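Long-range contacts in phosphoacetylglucosamine mutase (Aspergillus lentulus, PDB 5OAW), which catalyses the interconversion of N-acetylglucosamine-6-phosphate and N-acetylglucosamine-1-phosphate through a phosphorylated, magnesium-dependent enzyme: residues T163-H168 / Q423-A428; S211-C216 / D278-L283; A287-Y292 / E380-G385; A310-S315 / L433-I438. One frame throughout, in Å; residues are numbered along the deposited sequence.

Interaction 1 (T163-H168 / Q423-A428)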
loop_
_atom_site.group_PDB
_atom_site.type_symbol
_atom_site.label_atom_id
_atom_site.label_comp_id
_atom_site.label_asym_id
_atom_site.label_seq_id
_atom_site.Cartn_x
_atom_site.Cartn_y
_atom_site.Cartn_z
ATOM N N THR A 163 6.281 11.435 0.838
ATOM C CA THR A 163 5.229 10.423 0.737
ATOM C C THR A 163 5.719 9.182 1.489
ATOM O O THR A 163 6.918 9.053 1.772
ATOM C CB THR A 163 4.824 10.067 -0.724
ATOM O OG1 THR A 163 5.867 9.341 -1.362
ATOM C CG2 THR A 163 4.488 11.307 -1.565
ATOM N N THR A 164 4.800 8.288 1.848
ATOM C CA THR A 164 5.218 7.035 2.467
ATOM C C THR A 164 6.174 6.237 1.531
ATOM O O THR A 164 7.225 5.794 1.993
ATOM C CB THR A 164 4.010 6.243 3.051
ATOM O OG1 THR A 164 3.633 6.839 4.295
ATOM C CG2 THR A 164 4.304 4.739 3.292
ATOM N N PRO A 165 5.845 6.099 0.223
ATOM C CA PRO A 165 6.727 5.269 -0.628
ATOM C C PRO A 165 8.129 5.819 -0.824
ATOM O O PRO A 165 9.047 5.026 -0.997
ATOM C CB PRO A 165 6.005 5.249 -1.968
ATOM C CG PRO A 165 4.580 5.486 -1.628
ATOM C CD PRO A 165 4.625 6.482 -0.516
ATOM N N GLN A 166 8.274 7.149 -0.795
ATOM C CA GLN A 166 9.571 7.833 -0.873
ATOM C C GLN A 166 10.490 7.421 0.290
ATOM O O GLN A 166 11.650 7.089 0.076
ATOM C CB GLN A 166 9.379 9.361 -0.916
ATOM C CG GLN A 166 9.062 9.939 -2.308
ATOM C CD GLN A 166 8.759 11.440 -2.282
ATOM O OE1 GLN A 166 8.293 11.969 -1.279
ATOM N NE2 GLN A 166 9.002 12.125 -3.396
ATOM N N LEU A 167 9.952 7.392 1.502
ATOM C CA LEU A 167 10.699 6.987 2.665
ATOM C C LEU A 167 11.165 5.545 2.564
ATOM O O LEU A 167 12.323 5.243 2.911
ATOM C CB LEU A 167 9.895 7.233 3.947
ATOM C CG LEU A 167 10.524 7.137 5.359
ATOM C CD1 LEU A 167 10.255 5.780 5.988
ATOM C CD2 LEU A 167 12.009 7.488 5.436
ATOM N N HIS A 168 10.272 4.674 2.079
ATOM C CA HIS A 168 10.613 3.274 1.859
ATOM C C HIS A 168 11.711 3.178 0.806
ATOM O O HIS A 168 12.629 2.349 0.933
ATOM C CB HIS A 168 9.393 2.439 1.449
ATOM C CG HIS A 168 8.425 2.202 2.571
ATOM N ND1 HIS A 168 8.193 0.953 3.103
ATOM C CD2 HIS A 168 7.638 3.057 3.270
ATOM C CE1 HIS A 168 7.296 1.045 4.069
ATOM N NE2 HIS A 168 6.948 2.312 4.194
ATOM N N GLN A 423 9.481 -1.252 -5.935
ATOM C CA GLN A 423 9.670 -2.596 -5.425
ATOM C C GLN A 423 9.555 -2.706 -3.919
ATOM O O GLN A 423 9.264 -3.796 -3.401
ATOM C CB GLN A 423 11.051 -3.116 -5.848
ATOM C CG GLN A 423 11.213 -3.408 -7.327
ATOM C CD GLN A 423 10.115 -4.311 -7.838
ATOM O OE1 GLN A 423 10.132 -5.519 -7.614
ATOM N NE2 GLN A 423 9.138 -3.719 -8.509
ATOM N N ALA A 424 9.833 -1.608 -3.213
ATOM C CA ALA A 424 9.849 -1.629 -1.751
ATOM C C ALA A 424 8.431 -1.668 -1.209
ATOM O O ALA A 424 8.135 -2.430 -0.282
ATOM C CB ALA A 424 10.608 -0.438 -1.189
ATOM N N VAL A 425 7.556 -0.858 -1.799
ATOM C CA VAL A 425 6.186 -0.694 -1.301
ATOM C C VAL A 425 5.276 -0.246 -2.447
ATOM O O VAL A 425 5.746 0.373 -3.407
ATOM C CB VAL A 425 6.149 0.273 -0.063
ATOM C CG1 VAL A 425 6.386 1.729 -0.458
ATOM C CG2 VAL A 425 4.866 0.120 0.751
ATOM N N GLY A 426 3.986 -0.578 -2.362
ATOM C CA GLY A 426 2.977 -0.029 -3.280
ATOM C C GLY A 426 2.960 1.492 -3.189
ATOM O O GLY A 426 3.003 2.052 -2.089
ATOM N N ASP A 427 2.889 2.149 -4.352
ATOM C CA ASP A 427 3.269 3.564 -4.514
ATOM C C ASP A 427 2.381 4.233 -5.547
ATOM O O ASP A 427 2.475 3.942 -6.749
ATOM C CB ASP A 427 4.756 3.631 -4.920
ATOM C CG ASP A 427 5.274 5.059 -5.225
ATOM O OD1 ASP A 427 4.512 6.025 -5.449
ATOM O OD2 ASP A 427 6.509 5.192 -5.281
ATOM N N ALA A 428 1.550 5.152 -5.071
ATOM C CA ALA A 428 0.486 5.749 -5.879
ATOM C C ALA A 428 0.991 6.505 -7.098
ATOM O O ALA A 428 0.405 6.405 -8.189
ATOM C CB ALA A 428 -0.390 6.638 -5.014
#

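Interaction 2 (S211-C216 / D278-L283)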
loop_
_atom_site.group_PDB
_atom_site.type_symbol
_atom_site.label_atom_id
_atom_site.label_comp_id
_atom_site.label_asym_id
_atom_site.label_seq_id
_atom_site.Cartn_x
_atom_site.Cartn_y
_atom_site.Cartn_z
ATOM N N SER A 211 -6.127 14.707 -20.645
ATOM C CA SER A 211 -5.593 15.098 -19.350
ATOM C C SER A 211 -5.894 14.062 -18.273
ATOM O O SER A 211 -6.823 13.267 -18.411
ATOM C CB SER A 211 -6.172 16.446 -18.952
ATOM O OG SER A 211 -7.567 16.351 -18.765
ATOM N N LEU A 212 -5.093 14.079 -17.211
ATOM C CA LEU A 212 -5.359 13.300 -16.005
ATOM C C LEU A 212 -5.528 14.234 -14.790
ATOM O O LEU A 212 -4.592 14.929 -14.405
ATOM C CB LEU A 212 -4.246 12.257 -15.776
ATOM C CG LEU A 212 -4.313 11.540 -14.427
ATOM C CD1 LEU A 212 -5.422 10.518 -14.431
ATOM C CD2 LEU A 212 -2.998 10.894 -14.045
ATOM N N THR A 213 -6.727 14.250 -14.214
ATOM C CA THR A 213 -7.061 15.085 -13.062
ATOM C C THR A 213 -6.859 14.254 -11.809
ATOM O O THR A 213 -7.619 13.330 -11.531
ATOM C CB THR A 213 -8.512 15.615 -13.167
ATOM O OG1 THR A 213 -8.699 16.181 -14.463
ATOM C CG2 THR A 213 -8.840 16.692 -12.109
ATOM N N VAL A 214 -5.806 14.585 -11.073
ATOM C CA VAL A 214 -5.412 13.868 -9.866
ATOM C C VAL A 214 -5.795 14.627 -8.601
ATOM O O VAL A 214 -5.250 15.694 -8.323
ATOM C CB VAL A 214 -3.886 13.638 -9.835
ATOM C CG1 VAL A 214 -3.469 12.741 -8.667
ATOM C CG2 VAL A 214 -3.409 13.075 -11.159
ATOM N N ASP A 215 -6.709 14.044 -7.830
ATOM C CA ASP A 215 -7.043 14.518 -6.489
ATOM C C ASP A 215 -6.017 14.000 -5.463
ATOM O O ASP A 215 -5.916 12.786 -5.198
ATOM C CB ASP A 215 -8.501 14.137 -6.152
ATOM C CG ASP A 215 -8.720 13.826 -4.660
ATOM O OD1 ASP A 215 -8.237 14.587 -3.793
ATOM O OD2 ASP A 215 -9.393 12.812 -4.354
ATOM N N CYS A 216 -5.271 14.931 -4.876
ATOM C CA CYS A 216 -4.171 14.604 -3.938
ATOM C C CYS A 216 -4.505 14.632 -2.452
ATOM O O CYS A 216 -3.589 14.724 -1.586
ATOM C CB CYS A 216 -2.955 15.468 -4.247
ATOM S SG CYS A 216 -2.391 15.241 -5.954
ATOM N N ASP A 278 -13.475 13.079 -18.561
ATOM C CA ASP A 278 -12.156 13.393 -17.974
ATOM C C ASP A 278 -11.598 12.216 -17.174
ATOM O O ASP A 278 -12.236 11.754 -16.208
ATOM C CB ASP A 278 -12.230 14.630 -17.070
ATOM C CG ASP A 278 -12.182 15.931 -17.840
ATOM O OD1 ASP A 278 -11.933 15.899 -19.062
ATOM O OD2 ASP A 278 -12.382 16.999 -17.220
ATOM N N ARG A 279 -10.424 11.727 -17.576
ATOM C CA ARG A 279 -9.716 10.678 -16.830
ATOM C C ARG A 279 -9.199 11.230 -15.490
ATOM O O ARG A 279 -8.512 12.259 -15.446
ATOM C CB ARG A 279 -8.585 10.113 -17.663
ATOM C CG ARG A 279 -7.820 8.976 -16.999
ATOM C CD ARG A 279 -6.823 8.334 -17.950
ATOM N NE ARG A 279 -5.692 9.210 -18.209
ATOM C CZ ARG A 279 -5.568 9.996 -19.278
ATOM N NH1 ARG A 279 -6.499 10.026 -20.225
ATOM N NH2 ARG A 279 -4.494 10.767 -19.398
ATOM N N CYS A 280 -9.557 10.552 -14.403
ATOM C CA CYS A 280 -9.325 11.059 -13.057
ATOM C C CYS A 280 -8.693 10.015 -12.187
ATOM O O CYS A 280 -8.815 8.832 -12.482
ATOM C CB CYS A 280 -10.645 11.444 -12.401
ATOM S SG CYS A 280 -11.362 12.952 -13.041
ATOM N N ALA A 281 -8.060 10.463 -11.098
ATOM C CA ALA A 281 -7.578 9.567 -10.051
ATOM C C ALA A 281 -7.548 10.270 -8.711
ATOM O O ALA A 281 -7.585 11.488 -8.648
ATOM C CB ALA A 281 -6.200 9.022 -10.390
ATOM N N SER A 282 -7.492 9.472 -7.647
ATOM C CA SER A 282 -7.331 9.941 -6.291
ATOM C C SER A 282 -6.201 9.198 -5.590
ATOM O O SER A 282 -6.095 7.973 -5.706
ATOM C CB SER A 282 -8.642 9.808 -5.512
ATOM O OG SER A 282 -9.540 10.843 -5.901
ATOM N N LEU A 283 -5.358 9.963 -4.888
ATOM C CA LEU A 283 -4.321 9.435 -4.014
ATOM C C LEU A 283 -4.858 9.485 -2.606
ATOM O O LEU A 283 -5.754 10.262 -2.334
ATOM C CB LEU A 283 -3.056 10.300 -4.080
ATOM C CG LEU A 283 -2.496 10.870 -5.390
ATOM C CD1 LEU A 283 -1.181 11.586 -5.102
ATOM C CD2 LEU A 283 -2.304 9.811 -6.470
HETATM O O HOH W 1 -8.892 14.836 -16.701
#

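Interaction 3 (A287-Y292 / E380-G385). Unlike the reference sequence in segment 287-292: Leu291 (reference Val). With MG (magnesium ion), chain C; 16G (2-acetamido-2-deoxy-6-O-phosphono-alpha-D-glucopyranose), chain D.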
loop_
_atom_site.group_PDB
_atom_site.type_symbol
_atom_site.label_atom_id
_atom_site.label_comp_id
_atom_site.label_asym_id
_atom_site.label_seq_id
_atom_site.Cartn_x
_atom_site.Cartn_y
_atom_site.Cartn_z
ATOM N N ALA A 287 -0.066 8.992 -0.007
ATOM C CA ALA A 287 0.172 8.642 -1.404
ATOM C C ALA A 287 0.770 7.251 -1.661
ATOM O O ALA A 287 1.642 7.077 -2.506
ATOM C CB ALA A 287 0.962 9.747 -2.109
ATOM N N ASP A 288 0.271 6.263 -0.927
ATOM C CA ASP A 288 0.525 4.859 -1.234
ATOM C C ASP A 288 -0.747 4.105 -1.683
ATOM O O ASP A 288 -0.766 2.880 -1.721
ATOM C CB ASP A 288 1.207 4.168 -0.051
ATOM C CG ASP A 288 0.320 4.089 1.189
ATOM O OD1 ASP A 288 0.673 3.357 2.147
ATOM O OD2 ASP A 288 -0.727 4.761 1.233
ATOM N N ARG A 289 -1.800 4.850 -2.009
ATOM C CA ARG A 289 -3.046 4.286 -2.564
ATOM C C ARG A 289 -3.550 5.176 -3.679
ATOM O O ARG A 289 -3.622 6.402 -3.538
ATOM C CB ARG A 289 -4.143 4.162 -1.503
ATOM C CG ARG A 289 -3.931 3.056 -0.490
ATOM C CD ARG A 289 -4.746 3.311 0.759
ATOM N NE ARG A 289 -6.157 3.381 0.419
ATOM C CZ ARG A 289 -7.158 3.397 1.287
ATOM N NH1 ARG A 289 -6.927 3.343 2.589
ATOM N NH2 ARG A 289 -8.399 3.450 0.835
ATOM N N ILE A 290 -3.904 4.554 -4.783
ATOM C CA ILE A 290 -4.486 5.264 -5.911
ATOM C C ILE A 290 -5.671 4.472 -6.478
ATOM O O ILE A 290 -5.686 3.239 -6.432
ATOM C CB ILE A 290 -3.440 5.556 -7.014
ATOM C CG1 ILE A 290 -4.039 6.451 -8.113
ATOM C CG2 ILE A 290 -2.852 4.254 -7.578
ATOM C CD1 ILE A 290 -3.048 6.941 -9.146
ATOM N N LEU A 291 -6.664 5.200 -6.981
ATOM C CA LEU A 291 -7.651 4.638 -7.905
ATOM C C LEU A 291 -8.103 5.599 -8.958
ATOM O O LEU A 291 -8.096 6.791 -8.774
ATOM C CB LEU A 291 -8.867 4.064 -7.194
ATOM C CG LEU A 291 -9.123 4.666 -5.845
ATOM C CD1 LEU A 291 -10.122 5.814 -5.930
ATOM C CD2 LEU A 291 -9.582 3.492 -5.002
ATOM N N TYR A 292 -8.501 5.035 -10.077
ATOM C CA TYR A 292 -8.991 5.798 -11.187
ATOM C C TYR A 292 -10.514 5.832 -11.171
ATOM O O TYR A 292 -11.162 5.012 -10.516
ATOM C CB TYR A 292 -8.445 5.210 -12.479
ATOM C CG TYR A 292 -7.072 5.725 -12.829
ATOM C CD1 TYR A 292 -5.944 5.447 -12.019
ATOM C CD2 TYR A 292 -6.886 6.485 -13.977
ATOM C CE1 TYR A 292 -4.678 5.934 -12.360
ATOM C CE2 TYR A 292 -5.633 6.975 -14.324
ATOM C CZ TYR A 292 -4.536 6.708 -13.522
ATOM O OH TYR A 292 -3.316 7.205 -13.915
ATOM N N GLU A 380 -4.797 -4.453 -3.729
ATOM C CA GLU A 380 -6.087 -4.521 -3.065
ATOM C C GLU A 380 -7.025 -3.515 -3.729
ATOM O O GLU A 380 -6.553 -2.586 -4.425
ATOM C CB GLU A 380 -5.942 -4.292 -1.559
ATOM C CG GLU A 380 -5.420 -5.526 -0.849
ATOM C CD GLU A 380 -5.138 -5.315 0.623
ATOM O OE1 GLU A 380 -4.187 -4.553 0.942
ATOM O OE2 GLU A 380 -5.853 -5.931 1.459
ATOM N N ALA A 381 -8.337 -3.713 -3.542
ATOM C CA ALA A 381 -9.361 -2.828 -4.121
ATOM C C ALA A 381 -9.158 -1.351 -3.718
ATOM O O ALA A 381 -9.367 -0.442 -4.543
ATOM C CB ALA A 381 -10.779 -3.302 -3.770
ATOM N N ASN A 382 -8.729 -1.135 -2.469
ATOM C CA ASN A 382 -8.476 0.210 -1.933
ATOM C C ASN A 382 -7.365 0.992 -2.686
ATOM O O ASN A 382 -7.134 2.185 -2.427
ATOM C CB ASN A 382 -8.191 0.140 -0.411
ATOM C CG ASN A 382 -6.909 -0.618 -0.064
ATOM O OD1 ASN A 382 -6.125 -1.007 -0.936
ATOM N ND2 ASN A 382 -6.692 -0.833 1.228
ATOM N N GLY A 383 -6.665 0.305 -3.586
ATOM C CA GLY A 383 -5.688 0.953 -4.440
ATOM C C GLY A 383 -4.232 0.867 -4.011
ATOM O O GLY A 383 -3.376 1.465 -4.654
ATOM N N HIS A 384 -3.956 0.143 -2.930
ATOM C CA HIS A 384 -2.589 -0.209 -2.566
ATOM C C HIS A 384 -2.104 -1.418 -3.361
ATOM O O HIS A 384 -2.751 -2.466 -3.367
ATOM C CB HIS A 384 -2.449 -0.508 -1.069
ATOM C CG HIS A 384 -1.026 -0.686 -0.645
ATOM N ND1 HIS A 384 -0.414 -1.922 -0.581
ATOM C CD2 HIS A 384 -0.067 0.222 -0.348
ATOM C CE1 HIS A 384 0.851 -1.769 -0.234
ATOM N NE2 HIS A 384 1.086 -0.477 -0.083
ATOM N N GLY A 385 -0.956 -1.277 -4.015
ATOM C CA GLY A 385 -0.281 -2.434 -4.572
ATOM C C GLY A 385 0.876 -2.126 -5.480
ATOM O O GLY A 385 1.117 -0.970 -5.811
HETATM MG MG MG C . -1.747 5.147 2.903
HETATM C C1 16G D . -5.117 -2.980 6.843
HETATM C C2 16G D . -4.162 -3.570 5.775
HETATM C C3 16G D . -4.842 -3.750 4.418
HETATM C C4 16G D . -6.200 -4.453 4.559
HETATM C C5 16G D . -7.094 -3.785 5.606
HETATM C C6 16G D . -8.268 -4.687 5.844
HETATM C C7 16G D . -1.732 -3.152 5.790
HETATM C C8 16G D . -0.645 -2.065 5.691
HETATM N N2 16G D . -2.981 -2.698 5.661
HETATM O O1 16G D . -5.339 -1.586 6.613
HETATM O O3 16G D . -4.029 -4.578 3.589
HETATM O O4 16G D . -6.843 -4.427 3.310
HETATM O O5 16G D . -6.423 -3.641 6.902
HETATM O O6 16G D . -9.054 -4.159 6.880
HETATM O O7 16G D . -1.446 -4.348 5.929
HETATM P P 16G D . -10.045 -5.094 7.659
HETATM O O1P 16G D . -10.796 -4.121 8.646
HETATM O O2P 16G D . -11.136 -5.565 6.537
HETATM O O3P 16G D . -9.401 -6.231 8.393
HETATM O O HOH W 2 -0.073 1.518 -4.392
#

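Interaction 4 (A310-S315 / L433-I438)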
loop_
_atom_site.group_PDB
_atom_site.type_symbol
_atom_site.label_atom_id
_atom_site.label_comp_id
_atom_site.label_asym_id
_atom_site.label_seq_id
_atom_site.Cartn_x
_atom_site.Cartn_y
_atom_site.Cartn_z
ATOM N N ALA A 310 -4.880 -3.792 -11.088
ATOM C CA ALA A 310 -4.271 -5.125 -11.093
ATOM C C ALA A 310 -4.456 -5.841 -12.424
ATOM O O ALA A 310 -3.493 -6.345 -12.971
ATOM C CB ALA A 310 -4.815 -5.974 -9.948
ATOM N N THR A 311 -5.677 -5.845 -12.953
ATOM C CA THR A 311 -5.964 -6.548 -14.211
ATOM C C THR A 311 -5.373 -5.819 -15.404
ATOM O O THR A 311 -4.884 -6.461 -16.330
ATOM C CB THR A 311 -7.467 -6.842 -14.438
ATOM O OG1 THR A 311 -8.226 -5.635 -14.315
ATOM C CG2 THR A 311 -7.971 -7.861 -13.419
ATOM N N LEU A 312 -5.385 -4.486 -15.350
ATOM C CA LEU A 312 -4.747 -3.659 -16.377
ATOM C C LEU A 312 -3.257 -3.955 -16.454
ATOM O O LEU A 312 -2.755 -4.262 -17.537
ATOM C CB LEU A 312 -4.977 -2.172 -16.113
ATOM C CG LEU A 312 -4.435 -1.196 -17.169
ATOM C CD1 LEU A 312 -5.237 -1.255 -18.471
ATOM C CD2 LEU A 312 -4.413 0.224 -16.625
ATOM N N ALA A 313 -2.579 -3.879 -15.304
ATOM C CA ALA A 313 -1.144 -4.170 -15.180
ATOM C C ALA A 313 -0.767 -5.561 -15.671
ATOM O O ALA A 313 0.191 -5.711 -16.432
ATOM C CB ALA A 313 -0.675 -3.982 -13.737
ATOM N N ALA A 314 -1.528 -6.572 -15.238
ATOM C CA ALA A 314 -1.258 -7.981 -15.585
ATOM C C ALA A 314 -1.405 -8.239 -17.068
ATOM O O ALA A 314 -0.617 -8.977 -17.659
ATOM C CB ALA A 314 -2.163 -8.904 -14.805
ATOM N N SER A 315 -2.403 -7.601 -17.665
ATOM C CA SER A 315 -2.620 -7.681 -19.094
ATOM C C SER A 315 -1.407 -7.140 -19.857
ATOM O O SER A 315 -0.930 -7.760 -20.810
ATOM C CB SER A 315 -3.887 -6.910 -19.455
ATOM O OG SER A 315 -3.991 -6.766 -20.852
ATOM N N LEU A 433 1.763 6.548 -13.007
ATOM C CA LEU A 433 2.553 6.584 -14.232
ATOM C C LEU A 433 2.477 5.259 -14.988
ATOM O O LEU A 433 2.448 5.250 -16.223
ATOM C CB LEU A 433 4.001 6.997 -13.942
ATOM C CG LEU A 433 4.190 8.462 -13.519
ATOM C CD1 LEU A 433 5.461 8.578 -12.699
ATOM C CD2 LEU A 433 4.219 9.420 -14.697
ATOM N N LEU A 434 2.431 4.160 -14.231
ATOM C CA LEU A 434 2.244 2.822 -14.771
ATOM C C LEU A 434 0.948 2.758 -15.567
ATOM O O LEU A 434 0.959 2.430 -16.740
ATOM C CB LEU A 434 2.204 1.804 -13.634
ATOM C CG LEU A 434 2.607 0.340 -13.802
ATOM C CD1 LEU A 434 1.515 -0.536 -13.205
ATOM C CD2 LEU A 434 2.902 -0.098 -15.232
ATOM N N VAL A 435 -0.163 3.120 -14.937
ATOM C CA VAL A 435 -1.470 3.135 -15.622
ATOM C C VAL A 435 -1.391 3.981 -16.898
ATOM O O VAL A 435 -1.829 3.546 -17.978
ATOM C CB VAL A 435 -2.611 3.615 -14.680
ATOM C CG1 VAL A 435 -3.909 3.856 -15.443
ATOM C CG2 VAL A 435 -2.842 2.613 -13.574
ATOM N N GLU A 436 -0.796 5.168 -16.766
ATOM C CA GLU A 436 -0.697 6.117 -17.864
ATOM C C GLU A 436 0.083 5.540 -19.027
ATOM O O GLU A 436 -0.335 5.674 -20.188
ATOM C CB GLU A 436 -0.096 7.440 -17.395
ATOM C CG GLU A 436 -1.022 8.272 -16.516
ATOM C CD GLU A 436 -2.363 8.560 -17.169
ATOM O OE1 GLU A 436 -2.367 9.020 -18.340
ATOM O OE2 GLU A 436 -3.412 8.326 -16.506
ATOM N N ALA A 437 1.186 4.867 -18.699
ATOM C CA ALA A 437 2.003 4.193 -19.695
ATOM C C ALA A 437 1.260 3.044 -20.385
ATOM O O ALA A 437 1.421 2.834 -21.601
ATOM C CB ALA A 437 3.293 3.692 -19.066
ATOM N N ILE A 438 0.460 2.309 -19.606
ATOM C CA ILE A 438 -0.278 1.162 -20.129
ATOM C C ILE A 438 -1.362 1.613 -21.118
ATOM O O ILE A 438 -1.451 1.069 -22.234
ATOM C CB ILE A 438 -0.868 0.268 -19.010
ATOM C CG1 ILE A 438 0.245 -0.382 -18.190
ATOM C CG2 ILE A 438 -1.733 -0.836 -19.610
ATOM C CD1 ILE A 438 -0.212 -0.875 -16.840
#

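Interaction 1 (T163-H168 / Q423-A428)
Val425 lays one branch against two residues in the first turn and a half of helix 164-176. Its CG1 methyl sits 3.6 Å from both Pro165 CA and His168 CB, between the pyrrolidine on one side and the imidazole on the other. CG1 is placed there because it stands between the backbone N and the carbonyl carbon of Val425 (chi1 72°). The valine side chain crosses that of His168 at about a right angle, over one face of the ring; CG1 lies 4.1 Å from the His168 ring centroid, an off-centre CH-pi contact. The ring is kept from turning by a hydrogen bond between His168 ND1 and Gly85 O. Ala424 CB lies 4.1 Å from His168 CB.

Pro165 also meets Asp427, the two side chains running obliquely past one another. Pro165 CB comes within 3.3 Å of Asp427 CG, so the carboxylate is packed against an apolar ring while its oxygens are satisfied elsewhere: OD2 by Tyr191 OH and Asn422 ND2, and OD1 by Ser430 N as an N-cap.

Two helix starts thus face each other. At the start of helix 164-176, Thr163 and Gln166 form a capping box, with Thr163 N donating to Gln166 OE1 at 3.0 Å and a weak bond returning from Gln166 N to Thr163 OG1.

Around this buried contact, Leu167 and His168 pack on strand 75-81, Gln166 on helix 188-202, and Thr164 OG1 is hydrogen-bonded to Asp286 OD2, an aspartate of the magnesium site. The contact therefore joins helix 164-176 of domain I to the domain III loop leading into helix 428-441.

Interaction 2 (S211-C216 / D278-L283)
Thr213 and Asp215 zip strand 211-215 to strand 279-283 in parallel register, Thr213 pairing with Cys280, Val214 with Ala281 and Asp215 with Ser282. Thr213 N donates to Arg279 O (2.9 Å) and Thr213 O accepts from Ala281 N (2.9 Å); Asp215 repeats the pattern with Ala281 O and Leu283 N.

Side chains alternate between the two faces of the sheet. On one, Ser282 OG donates to Asp215 OD2, reaching its anti side 22° out of the carboxylate plane; the 2.5 Å between them is unusually short and may be underestimated. On the other, Val214 CG1 meets Leu283 CD2 at 3.8 Å, the two side chains crossing at a slant, while Leu212 CD1 packs 3.8 Å from Arg279 CG at about a right angle to that chain. Bending at chi3 (72°) brings the Arg279 guanidinium back to Ser211, whose O lies 3.4 Å above one face.

Further out, water 1 joins Ser211 OG, Thr213 OG1 and Arg279 O. Asp215 OD2 also accepts from Gly258 N, and Ser282 OG has Tyr293 OH as a second partner. Arg279 makes a salt bridge with Glu436 of helix 428-441.

Adjacent parallel strands at the centre of a mixed sheet, flanked here by strands 239-243 and 290-295, belong to the alpha/beta domain II of the phosphohexomutase fold; strand 279-283 runs directly into the magnesium-binding loop.

Interaction 3 (A287-Y292 / E380-G385)
Arg289 and Ile290 reach the turn at Asn382 and Gly383 through two hydrogen bonds. Ile290 N donates to Gly383 O at 3.1 Å and is nearly straight at hydrogen (171°), though it arrives from above the carbonyl plane. Arg289 NE donates to Asn382 O at 3.2 Å, from above the Asn382 carbonyl plane and with a more bent N-H. A water accepts from Gly385 N and may donate to Asp288 O.

The same arginine supplies the stacking. Its guanidinium lies over the Asn382 side chain with the two planes 28° apart, Asn382 CB being 3.5 Å from Arg289 NH2. A bend at chi3 (59°) folds the arginine over, and a salt bridge from NH2 to Asp260 anchors its far end. The stacked amide is held in turn by an Asx turn, in which Asn382 OD1 accepts from His384 N.

Weaker C-H contacts follow. Asp288 O meets the edge of the His384 ring, near its plane, 3.1 Å from CD2, and the bare CA of Gly383 approaches Ile290 O at 3.0 Å. Leu291 adds CD2, 3.8 Å from Asn382 O.

Each segment also carries a residue of the active site. Asp288 OD2 binds magnesium at 2.0 Å alongside Asp284, Asp286 and the phosphoserine at position 69, while Glu380 OE1 and OE2 accept from O3 and O4 of the bound GlcNAc-6-phosphate. A type I turn from Glu380 to Gly383 thus sets the sugar-binding loop of domain III beside the metal-binding loop of domain II, two elements of a phosphohexomutase active site that the phosphoserine and C-terminal residues such as Arg505 and Ser507 complete.

Interaction 4 (A310-S315 / L433-I438)
Leu312 and Ala313 meet Leu434, Val435 and Ile438 through aliphatic groups alone, with no flat group of either segment between them. Flat side chains come from outside: that of Trp449, from helix 446-450, touches both Leu312 and Val435, and that of Trp444 also touches Leu312.

Leu312 makes the largest share of the contact. Its CG stands anti to the backbone N (chi1 -176°), which sends the isobutyl group out from helix 306-323 toward helix 428-441. There it meets Ile438 tip to tip, with Ile438 CG2 3.7 Å from Leu312 CG and just as near CD1. The other methyl, Leu312 CD2, turns to Val435 and approaches its CG1 at 3.9 Å, the two side chains crossing at about a right angle. Leu312 is thus wedged between residues three apart on the facing helix.

Ala313 offers a short surface beside it. Ile438 directs its second branch here, CD1 lying 3.8 Å from Ala313 CA, so its two methyl ends straddle neighbouring positions of the opposing helix. Leu434 starts off to one side, but its CD1 comes round to 4.1 Å from Ala313 CB. With only a methyl at Ala313, Ile438 CD1 lies against the backbone while Leu434 CD1 meets that methyl.

Over these short segments the axes approach to 10.2 Å and cross at 55°, the gap being filled mainly by Leu312, Val435 and Ile438. Val435 also touches Ile309, and Ile438 touches Phe316, continuing the seam along helix 306-323. On another side of that helix Thr311 and Ser315 pack on helix 342-351, while Glu436, pointing away, links helix 428-441 to Tyr292 of the domain II sheet.

How the interactions relate
From the N terminus, residues 163-168 open the longest loop, which closes only when interaction 1 reaches 423-428. Interactions 2 and 3 are nested within it, one after the other: 278-283 closes on 211-216 before 287-292 begins the loop completed at 380-385. Interaction 4 opens at 310-315, inside both open loops, and closes last at 433-438, so it crosses interactions 1 and 3. Ser282 N with Leu291 O joins interactions 2 and 3 in one sheet, which helix 428-441 meets, and Ala428 N with Ala287 O links 1 and 3. Interaction 1 ties domain I to III and interaction 3 domain II to III; 2 and 4 are internal to domains II and III.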